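PDB 6TZ0: RNA-dependent RNA Polymerase from Bombyx mori cytoplasmic polyhedrosis virus, which catalyses RNA-templated RNA synthesis, transcribing the viral double-stranded genome conservatively and probably also making minus strands in replication. Local coordinates for residues K248-E259 / F296-L307. Numbering follows the deposited sequence.
Sequences KIKGIGRSWYQE and FISLRAKRAELL
E259 lies flat over the ring of F296: its CB sits 3.8 Å from the ring centroid, almost directly over the ring centre, a CH-pi contact. The carboxylate plane is within 8° of the ring plane. With CG anti to the backbone N (chi1 -176°) and the chain extended beyond it, the acid runs across the ring to R300. There R300 forms a salt bridge with E259 side-on, R300 NE and NH2 both donating to E259 OE2, at 2.7 Å from NE and 2.8 Å from NH2. The oxygen lies in the guanidinium plane, but both nitrogens approach from the same face of the carboxylate, the two planes being turned 40° apart. The second oxygen, E259 OE1, stays 4.1 Å from R303 NH1, too far for a salt bridge, though that charge probably still favours the anionic acid.

W256 CB lies over one face of the R303 guanidinium, 3.5 Å from R303 NH2; the indole itself turns away, toward helices 309-320 and 325-339. In fold terms, helix 295-306 of the polymerase's N-terminal region packs against the irregular linker after helix 242-248 and the first turn of helix 257-264. Along that linker, I252 and R303 run past each other in opposite directions, I252 CG2 3.9 Å from R303 CB, while the other branch of I252 ends at CD1, crossing K302 near CG at about a right angle. L307, just past the helix end, brings CD2 to 3.7 Å from I249 CB, while L306, in its last turn, brings CD1 to 3.8 Å from I249 CG2. S255 OG, which bonds back to G251 O, also meets L299 CD2.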
ATOM      1  N   LYS A 248     -14.315  16.826  13.440  1.00 43.23           N
ATOM      2  CA  LYS A 248     -15.750  16.972  13.240  1.00 43.23           C
ATOM      3  C   LYS A 248     -16.105  18.222  12.431  1.00 43.23           C
ATOM      4  O   LYS A 248     -17.112  18.220  11.716  1.00 43.23           O
ATOM      5  CB  LYS A 248     -16.470  16.971  14.588  1.00 43.23           C
ATOM      6  CG  LYS A 248     -17.967  16.763  14.484  1.00 43.23           C
ATOM      7  CD  LYS A 248     -18.614  16.604  15.837  1.00 43.23           C
ATOM      8  CE  LYS A 248     -19.141  17.924  16.352  1.00 43.23           C
ATOM      9  NZ  LYS A 248     -18.102  18.758  17.008  1.00 43.23           N
ATOM     10  N   ILE A 249     -15.301  19.282  12.499  1.00 42.45           N
ATOM     11  CA  ILE A 249     -15.631  20.512  11.779  1.00 42.45           C
ATOM     12  C   ILE A 249     -14.575  20.823  10.726  1.00 42.45           C
ATOM     13  O   ILE A 249     -14.393  21.979  10.335  1.00 42.45           O
ATOM     14  CB  ILE A 249     -15.836  21.691  12.755  1.00 42.45           C
ATOM     15  CG1 ILE A 249     -14.684  21.845  13.755  1.00 42.45           C
ATOM     16  CG2 ILE A 249     -17.125  21.515  13.518  1.00 42.45           C
ATOM     17  CD1 ILE A 249     -13.566  22.792  13.391  1.00 42.45           C
ATOM     18  N   LYS A 250     -13.908  19.782  10.234  1.00 43.32           N
ATOM     19  CA  LYS A 250     -12.794  19.944   9.305  1.00 43.32           C
ATOM     20  C   LYS A 250     -13.256  20.438   7.935  1.00 43.32           C
ATOM     21  O   LYS A 250     -12.512  21.155   7.257  1.00 43.32           O
ATOM     22  CB  LYS A 250     -12.045  18.608   9.219  1.00 43.32           C
ATOM     23  CG  LYS A 250     -10.788  18.538   8.369  1.00 43.32           C
ATOM     24  CD  LYS A 250     -11.037  17.971   6.980  1.00 43.32           C
ATOM     25  CE  LYS A 250     -11.580  16.555   7.074  1.00 43.32           C
ATOM     26  NZ  LYS A 250     -10.612  15.631   7.722  1.00 43.32           N
ATOM     27  N   GLY A 251     -14.469  20.090   7.518  1.00 41.93           N
ATOM     28  CA  GLY A 251     -14.939  20.484   6.205  1.00 41.93           C
ATOM     29  C   GLY A 251     -15.811  21.720   6.190  1.00 41.93           C
ATOM     30  O   GLY A 251     -15.883  22.416   5.177  1.00 41.93           O
ATOM     31  N   ILE A 252     -16.489  21.990   7.309  1.00 41.66           N
ATOM     32  CA  ILE A 252     -17.350  23.164   7.415  1.00 41.66           C
ATOM     33  C   ILE A 252     -16.523  24.441   7.390  1.00 41.66           C
ATOM     34  O   ILE A 252     -16.879  25.417   6.721  1.00 41.66           O
ATOM     35  CB  ILE A 252     -18.207  23.066   8.691  1.00 41.66           C
ATOM     36  CG1 ILE A 252     -19.170  21.892   8.601  1.00 41.66           C
ATOM     37  CG2 ILE A 252     -18.989  24.331   8.942  1.00 41.66           C
ATOM     38  CD1 ILE A 252     -19.838  21.604   9.918  1.00 41.66           C
ATOM     39  N   GLY A 253     -15.389  24.443   8.077  1.00 40.63           N
ATOM     40  CA  GLY A 253     -14.511  25.591   8.107  1.00 40.63           C
ATOM     41  C   GLY A 253     -13.733  25.869   6.844  1.00 40.63           C
ATOM     42  O   GLY A 253     -12.981  26.844   6.795  1.00 40.63           O
ATOM     43  N   ARG A 254     -13.891  25.040   5.815  1.00 39.56           N
ATOM     44  CA  ARG A 254     -13.211  25.213   4.541  1.00 39.56           C
ATOM     45  C   ARG A 254     -14.150  25.484   3.378  1.00 39.56           C
ATOM     46  O   ARG A 254     -13.799  26.263   2.494  1.00 39.56           O
ATOM     47  CB  ARG A 254     -12.383  23.966   4.218  1.00 39.56           C
ATOM     48  CG  ARG A 254     -11.106  23.796   5.017  1.00 39.56           C
ATOM     49  CD  ARG A 254     -10.547  22.404   4.772  1.00 39.56           C
ATOM     50  NE  ARG A 254      -9.205  22.205   5.305  1.00 39.56           N
ATOM     51  CZ  ARG A 254      -8.929  21.833   6.543  1.00 39.56           C
ATOM     52  NH1 ARG A 254      -9.906  21.630   7.410  1.00 39.56           N
ATOM     53  NH2 ARG A 254      -7.670  21.682   6.918  1.00 39.56           N
ATOM     54  N   SER A 255     -15.338  24.883   3.369  1.00 37.50           N
ATOM     55  CA  SER A 255     -16.200  24.817   2.194  1.00 37.50           C
ATOM     56  C   SER A 255     -16.977  26.106   1.915  1.00 37.50           C
ATOM     57  O   SER A 255     -17.818  26.117   1.012  1.00 37.50           O
ATOM     58  CB  SER A 255     -17.175  23.648   2.341  1.00 37.50           C
ATOM     59  OG  SER A 255     -18.060  23.857   3.423  1.00 37.50           O
ATOM     60  N   TRP A 256     -16.717  27.182   2.654  1.00 36.06           N
ATOM     61  CA  TRP A 256     -17.366  28.469   2.442  1.00 36.06           C
ATOM     62  C   TRP A 256     -16.844  29.212   1.219  1.00 36.06           C
ATOM     63  O   TRP A 256     -17.473  30.197   0.800  1.00 36.06           O
ATOM     64  CB  TRP A 256     -17.174  29.342   3.687  1.00 36.06           C
ATOM     65  CG  TRP A 256     -15.724  29.513   4.027  1.00 36.06           C
ATOM     66  CD1 TRP A 256     -14.983  28.715   4.835  1.00 36.06           C
ATOM     67  CD2 TRP A 256     -14.836  30.521   3.534  1.00 36.06           C
ATOM     68  NE1 TRP A 256     -13.692  29.162   4.885  1.00 36.06           N
ATOM     69  CE2 TRP A 256     -13.575  30.269   4.089  1.00 36.06           C
ATOM     70  CE3 TRP A 256     -14.986  31.612   2.675  1.00 36.06           C
ATOM     71  CZ2 TRP A 256     -12.474  31.065   3.819  1.00 36.06           C
ATOM     72  CZ3 TRP A 256     -13.894  32.396   2.406  1.00 36.06           C
ATOM     73  CH2 TRP A 256     -12.654  32.121   2.977  1.00 36.06           C
ATOM     74  N   TYR A 257     -15.702  28.792   0.658  1.00 34.12           N
ATOM     75  CA  TYR A 257     -15.017  29.607  -0.341  1.00 34.12           C
ATOM     76  C   TYR A 257     -15.776  29.650  -1.651  1.00 34.12           C
ATOM     77  O   TYR A 257     -15.636  30.616  -2.403  1.00 34.12           O
ATOM     78  CB  TYR A 257     -13.594  29.095  -0.579  1.00 34.12           C
ATOM     79  CG  TYR A 257     -13.481  27.825  -1.389  1.00 34.12           C
ATOM     80  CD1 TYR A 257     -13.655  26.586  -0.796  1.00 34.12           C
ATOM     81  CD2 TYR A 257     -13.134  27.863  -2.737  1.00 34.12           C
ATOM     82  CE1 TYR A 257     -13.535  25.428  -1.526  1.00 34.12           C
ATOM     83  CE2 TYR A 257     -13.013  26.708  -3.473  1.00 34.12           C
ATOM     84  CZ  TYR A 257     -13.215  25.493  -2.861  1.00 34.12           C
ATOM     85  OH  TYR A 257     -13.090  24.336  -3.589  1.00 34.12           O
ATOM     86  N   GLN A 258     -16.600  28.641  -1.913  1.00 35.21           N
ATOM     87  CA  GLN A 258     -17.425  28.636  -3.108  1.00 35.21           C
ATOM     88  C   GLN A 258     -18.506  29.707  -3.027  1.00 35.21           C
ATOM     89  O   GLN A 258     -18.758  30.417  -4.006  1.00 35.21           O
ATOM     90  CB  GLN A 258     -18.019  27.244  -3.287  1.00 35.21           C
ATOM     91  CG  GLN A 258     -18.678  26.982  -4.602  1.00 35.21           C
ATOM     92  CD  GLN A 258     -19.082  25.541  -4.725  1.00 35.21           C
ATOM     93  OE1 GLN A 258     -18.959  24.774  -3.777  1.00 35.21           O
ATOM     94  NE2 GLN A 258     -19.532  25.153  -5.898  1.00 35.21           N
ATOM     95  N   GLU A 259     -19.108  29.880  -1.849  1.00 37.54           N
ATOM     96  CA  GLU A 259     -20.066  30.963  -1.652  1.00 37.54           C
ATOM     97  C   GLU A 259     -19.395  32.328  -1.677  1.00 37.54           C
ATOM     98  O   GLU A 259     -19.968  33.292  -2.202  1.00 37.54           O
ATOM     99  CB  GLU A 259     -20.807  30.766  -0.334  1.00 37.54           C
ATOM    100  CG  GLU A 259     -21.891  31.780  -0.073  1.00 37.54           C
ATOM    101  CD  GLU A 259     -22.595  31.536   1.235  1.00 37.54           C
ATOM    102  OE1 GLU A 259     -22.244  30.555   1.919  1.00 37.54           O
ATOM    103  OE2 GLU A 259     -23.491  32.329   1.585  1.00 37.54           O
ATOM    104  N   PHE A 296     -25.960  26.261  -0.173  1.00 39.45           N
ATOM    105  CA  PHE A 296     -25.447  27.321   0.684  1.00 39.45           C
ATOM    106  C   PHE A 296     -26.290  27.480   1.941  1.00 39.45           C
ATOM    107  O   PHE A 296     -25.754  27.839   2.986  1.00 39.45           O
ATOM    108  CB  PHE A 296     -25.385  28.650  -0.075  1.00 39.45           C
ATOM    109  CG  PHE A 296     -24.352  28.697  -1.177  1.00 39.45           C
ATOM    110  CD1 PHE A 296     -23.365  27.730  -1.286  1.00 39.45           C
ATOM    111  CD2 PHE A 296     -24.366  29.731  -2.098  1.00 39.45           C
ATOM    112  CE1 PHE A 296     -22.430  27.782  -2.299  1.00 39.45           C
ATOM    113  CE2 PHE A 296     -23.428  29.790  -3.108  1.00 39.45           C
ATOM    114  CZ  PHE A 296     -22.465  28.808  -3.210  1.00 39.45           C
ATOM    115  N   ILE A 297     -27.586  27.168   1.868  1.00 40.79           N
ATOM    116  CA  ILE A 297     -28.470  27.289   3.027  1.00 40.79           C
ATOM    117  C   ILE A 297     -28.089  26.285   4.108  1.00 40.79           C
ATOM    118  O   ILE A 297     -27.952  26.635   5.292  1.00 40.79           O
ATOM    119  CB  ILE A 297     -29.933  27.114   2.586  1.00 40.79           C
ATOM    120  CG1 ILE A 297     -30.359  28.283   1.701  1.00 40.79           C
ATOM    121  CG2 ILE A 297     -30.855  26.967   3.776  1.00 40.79           C
ATOM    122  CD1 ILE A 297     -31.679  28.079   1.025  1.00 40.79           C
ATOM    123  N   SER A 298     -27.893  25.028   3.710  1.00 40.86           N
ATOM    124  CA  SER A 298     -27.490  23.990   4.647  1.00 40.86           C
ATOM    125  C   SER A 298     -26.100  24.257   5.203  1.00 40.86           C
ATOM    126  O   SER A 298     -25.858  24.041   6.397  1.00 40.86           O
ATOM    127  CB  SER A 298     -27.546  22.629   3.962  1.00 40.86           C
ATOM    128  OG  SER A 298     -27.118  21.605   4.836  1.00 40.86           O
ATOM    129  N   LEU A 299     -25.191  24.775   4.370  1.00 39.94           N
ATOM    130  CA  LEU A 299     -23.852  25.092   4.866  1.00 39.94           C
ATOM    131  C   LEU A 299     -23.861  26.267   5.845  1.00 39.94           C
ATOM    132  O   LEU A 299     -23.138  26.237   6.844  1.00 39.94           O
ATOM    133  CB  LEU A 299     -22.902  25.353   3.699  1.00 39.94           C
ATOM    134  CG  LEU A 299     -22.081  24.163   3.183  1.00 39.94           C
ATOM    135  CD1 LEU A 299     -22.918  23.071   2.559  1.00 39.94           C
ATOM    136  CD2 LEU A 299     -21.071  24.659   2.177  1.00 39.94           C
ATOM    137  N   ARG A 300     -24.698  27.283   5.606  1.00 40.57           N
ATOM    138  CA  ARG A 300     -24.814  28.407   6.536  1.00 40.57           C
ATOM    139  C   ARG A 300     -25.388  27.969   7.875  1.00 40.57           C
ATOM    140  O   ARG A 300     -24.877  28.360   8.933  1.00 40.57           O
ATOM    141  CB  ARG A 300     -25.697  29.503   5.940  1.00 40.57           C
ATOM    142  CG  ARG A 300     -25.093  30.336   4.844  1.00 40.57           C
ATOM    143  CD  ARG A 300     -26.211  31.096   4.169  1.00 40.57           C
ATOM    144  NE  ARG A 300     -25.791  31.780   2.953  1.00 40.57           N
ATOM    145  CZ  ARG A 300     -26.636  32.344   2.099  1.00 40.57           C
ATOM    146  NH1 ARG A 300     -27.938  32.291   2.330  1.00 40.57           N
ATOM    147  NH2 ARG A 300     -26.180  32.948   1.014  1.00 40.57           N
ATOM    148  N   ALA A 301     -26.455  27.160   7.848  1.00 41.93           N
ATOM    149  CA  ALA A 301     -27.083  26.717   9.090  1.00 41.93           C
ATOM    150  C   ALA A 301     -26.162  25.804   9.888  1.00 41.93           C
ATOM    151  O   ALA A 301     -26.018  25.967  11.109  1.00 41.93           O
ATOM    152  CB  ALA A 301     -28.400  26.010   8.786  1.00 41.93           C
ATOM    153  N   LYS A 302     -25.496  24.868   9.209  1.00 42.40           N
ATOM    154  CA  LYS A 302     -24.572  23.966   9.878  1.00 42.40           C
ATOM    155  C   LYS A 302     -23.346  24.706  10.391  1.00 42.40           C
ATOM    156  O   LYS A 302     -22.805  24.357  11.447  1.00 42.40           O
ATOM    157  CB  LYS A 302     -24.176  22.864   8.905  1.00 42.40           C
ATOM    158  CG  LYS A 302     -23.505  21.671   9.509  1.00 42.40           C
ATOM    159  CD  LYS A 302     -23.150  20.668   8.423  1.00 42.40           C
ATOM    160  CE  LYS A 302     -24.228  19.614   8.247  1.00 42.40           C
ATOM    161  NZ  LYS A 302     -25.388  20.101   7.450  1.00 42.40           N
ATOM    162  N   ARG A 303     -22.926  25.753   9.680  1.00 41.00           N
ATOM    163  CA  ARG A 303     -21.793  26.559  10.105  1.00 41.00           C
ATOM    164  C   ARG A 303     -22.136  27.377  11.336  1.00 41.00           C
ATOM    165  O   ARG A 303     -21.303  27.535  12.235  1.00 41.00           O
ATOM    166  CB  ARG A 303     -21.379  27.470   8.955  1.00 41.00           C
ATOM    167  CG  ARG A 303     -20.113  28.234   9.180  1.00 41.00           C
ATOM    168  CD  ARG A 303     -19.789  29.156   8.020  1.00 41.00           C
ATOM    169  NE  ARG A 303     -19.619  28.432   6.768  1.00 41.00           N
ATOM    170  CZ  ARG A 303     -20.398  28.602   5.708  1.00 41.00           C
ATOM    171  NH1 ARG A 303     -21.383  29.481   5.752  1.00 41.00           N
ATOM    172  NH2 ARG A 303     -20.190  27.902   4.605  1.00 41.00           N
ATOM    173  N   ALA A 304     -23.358  27.905  11.393  1.00 43.06           N
ATOM    174  CA  ALA A 304     -23.762  28.688  12.552  1.00 43.06           C
ATOM    175  C   ALA A 304     -23.970  27.814  13.778  1.00 43.06           C
ATOM    176  O   ALA A 304     -23.691  28.255  14.898  1.00 43.06           O
ATOM    177  CB  ALA A 304     -25.031  29.475  12.245  1.00 43.06           C
ATOM    178  N   GLU A 305     -24.448  26.580  13.604  1.00 46.32           N
ATOM    179  CA  GLU A 305     -24.672  25.749  14.781  1.00 46.32           C
ATOM    180  C   GLU A 305     -23.450  24.947  15.216  1.00 46.32           C
ATOM    181  O   GLU A 305     -23.395  24.519  16.371  1.00 46.32           O
ATOM    182  CB  GLU A 305     -25.850  24.795  14.556  1.00 46.32           C
ATOM    183  CG  GLU A 305     -25.629  23.768  13.478  1.00 46.32           C
ATOM    184  CD  GLU A 305     -26.838  22.883  13.247  1.00 46.32           C
ATOM    185  OE1 GLU A 305     -27.846  23.055  13.965  1.00 46.32           O
ATOM    186  OE2 GLU A 305     -26.786  22.029  12.336  1.00 46.32           O
ATOM    187  N   LEU A 306     -22.462  24.746  14.346  1.00 43.13           N
ATOM    188  CA  LEU A 306     -21.309  23.922  14.696  1.00 43.13           C
ATOM    189  C   LEU A 306     -20.078  24.707  15.124  1.00 43.13           C
ATOM    190  O   LEU A 306     -19.368  24.269  16.032  1.00 43.13           O
ATOM    191  CB  LEU A 306     -20.927  23.009  13.527  1.00 43.13           C
ATOM    192  CG  LEU A 306     -21.381  21.550  13.542  1.00 43.13           C
ATOM    193  CD1 LEU A 306     -20.657  20.837  14.646  1.00 43.13           C
ATOM    194  CD2 LEU A 306     -22.863  21.395  13.742  1.00 43.13           C
ATOM    195  N   LEU A 307     -19.775  25.833  14.498  1.00 41.43           N
ATOM    196  CA  LEU A 307     -18.452  26.405  14.692  1.00 41.43           C
ATOM    197  C   LEU A 307     -18.381  27.332  15.899  1.00 41.43           C
ATOM    198  O   LEU A 307     -19.387  27.849  16.392  1.00 41.43           O
ATOM    199  CB  LEU A 307     -17.987  27.159  13.448  1.00 41.43           C
ATOM    200  CG  LEU A 307     -17.614  26.295  12.250  1.00 41.43           C
ATOM    201  CD1 LEU A 307     -17.211  27.181  11.121  1.00 41.43           C
ATOM    202  CD2 LEU A 307     -16.480  25.378  12.603  1.00 41.43           C
TER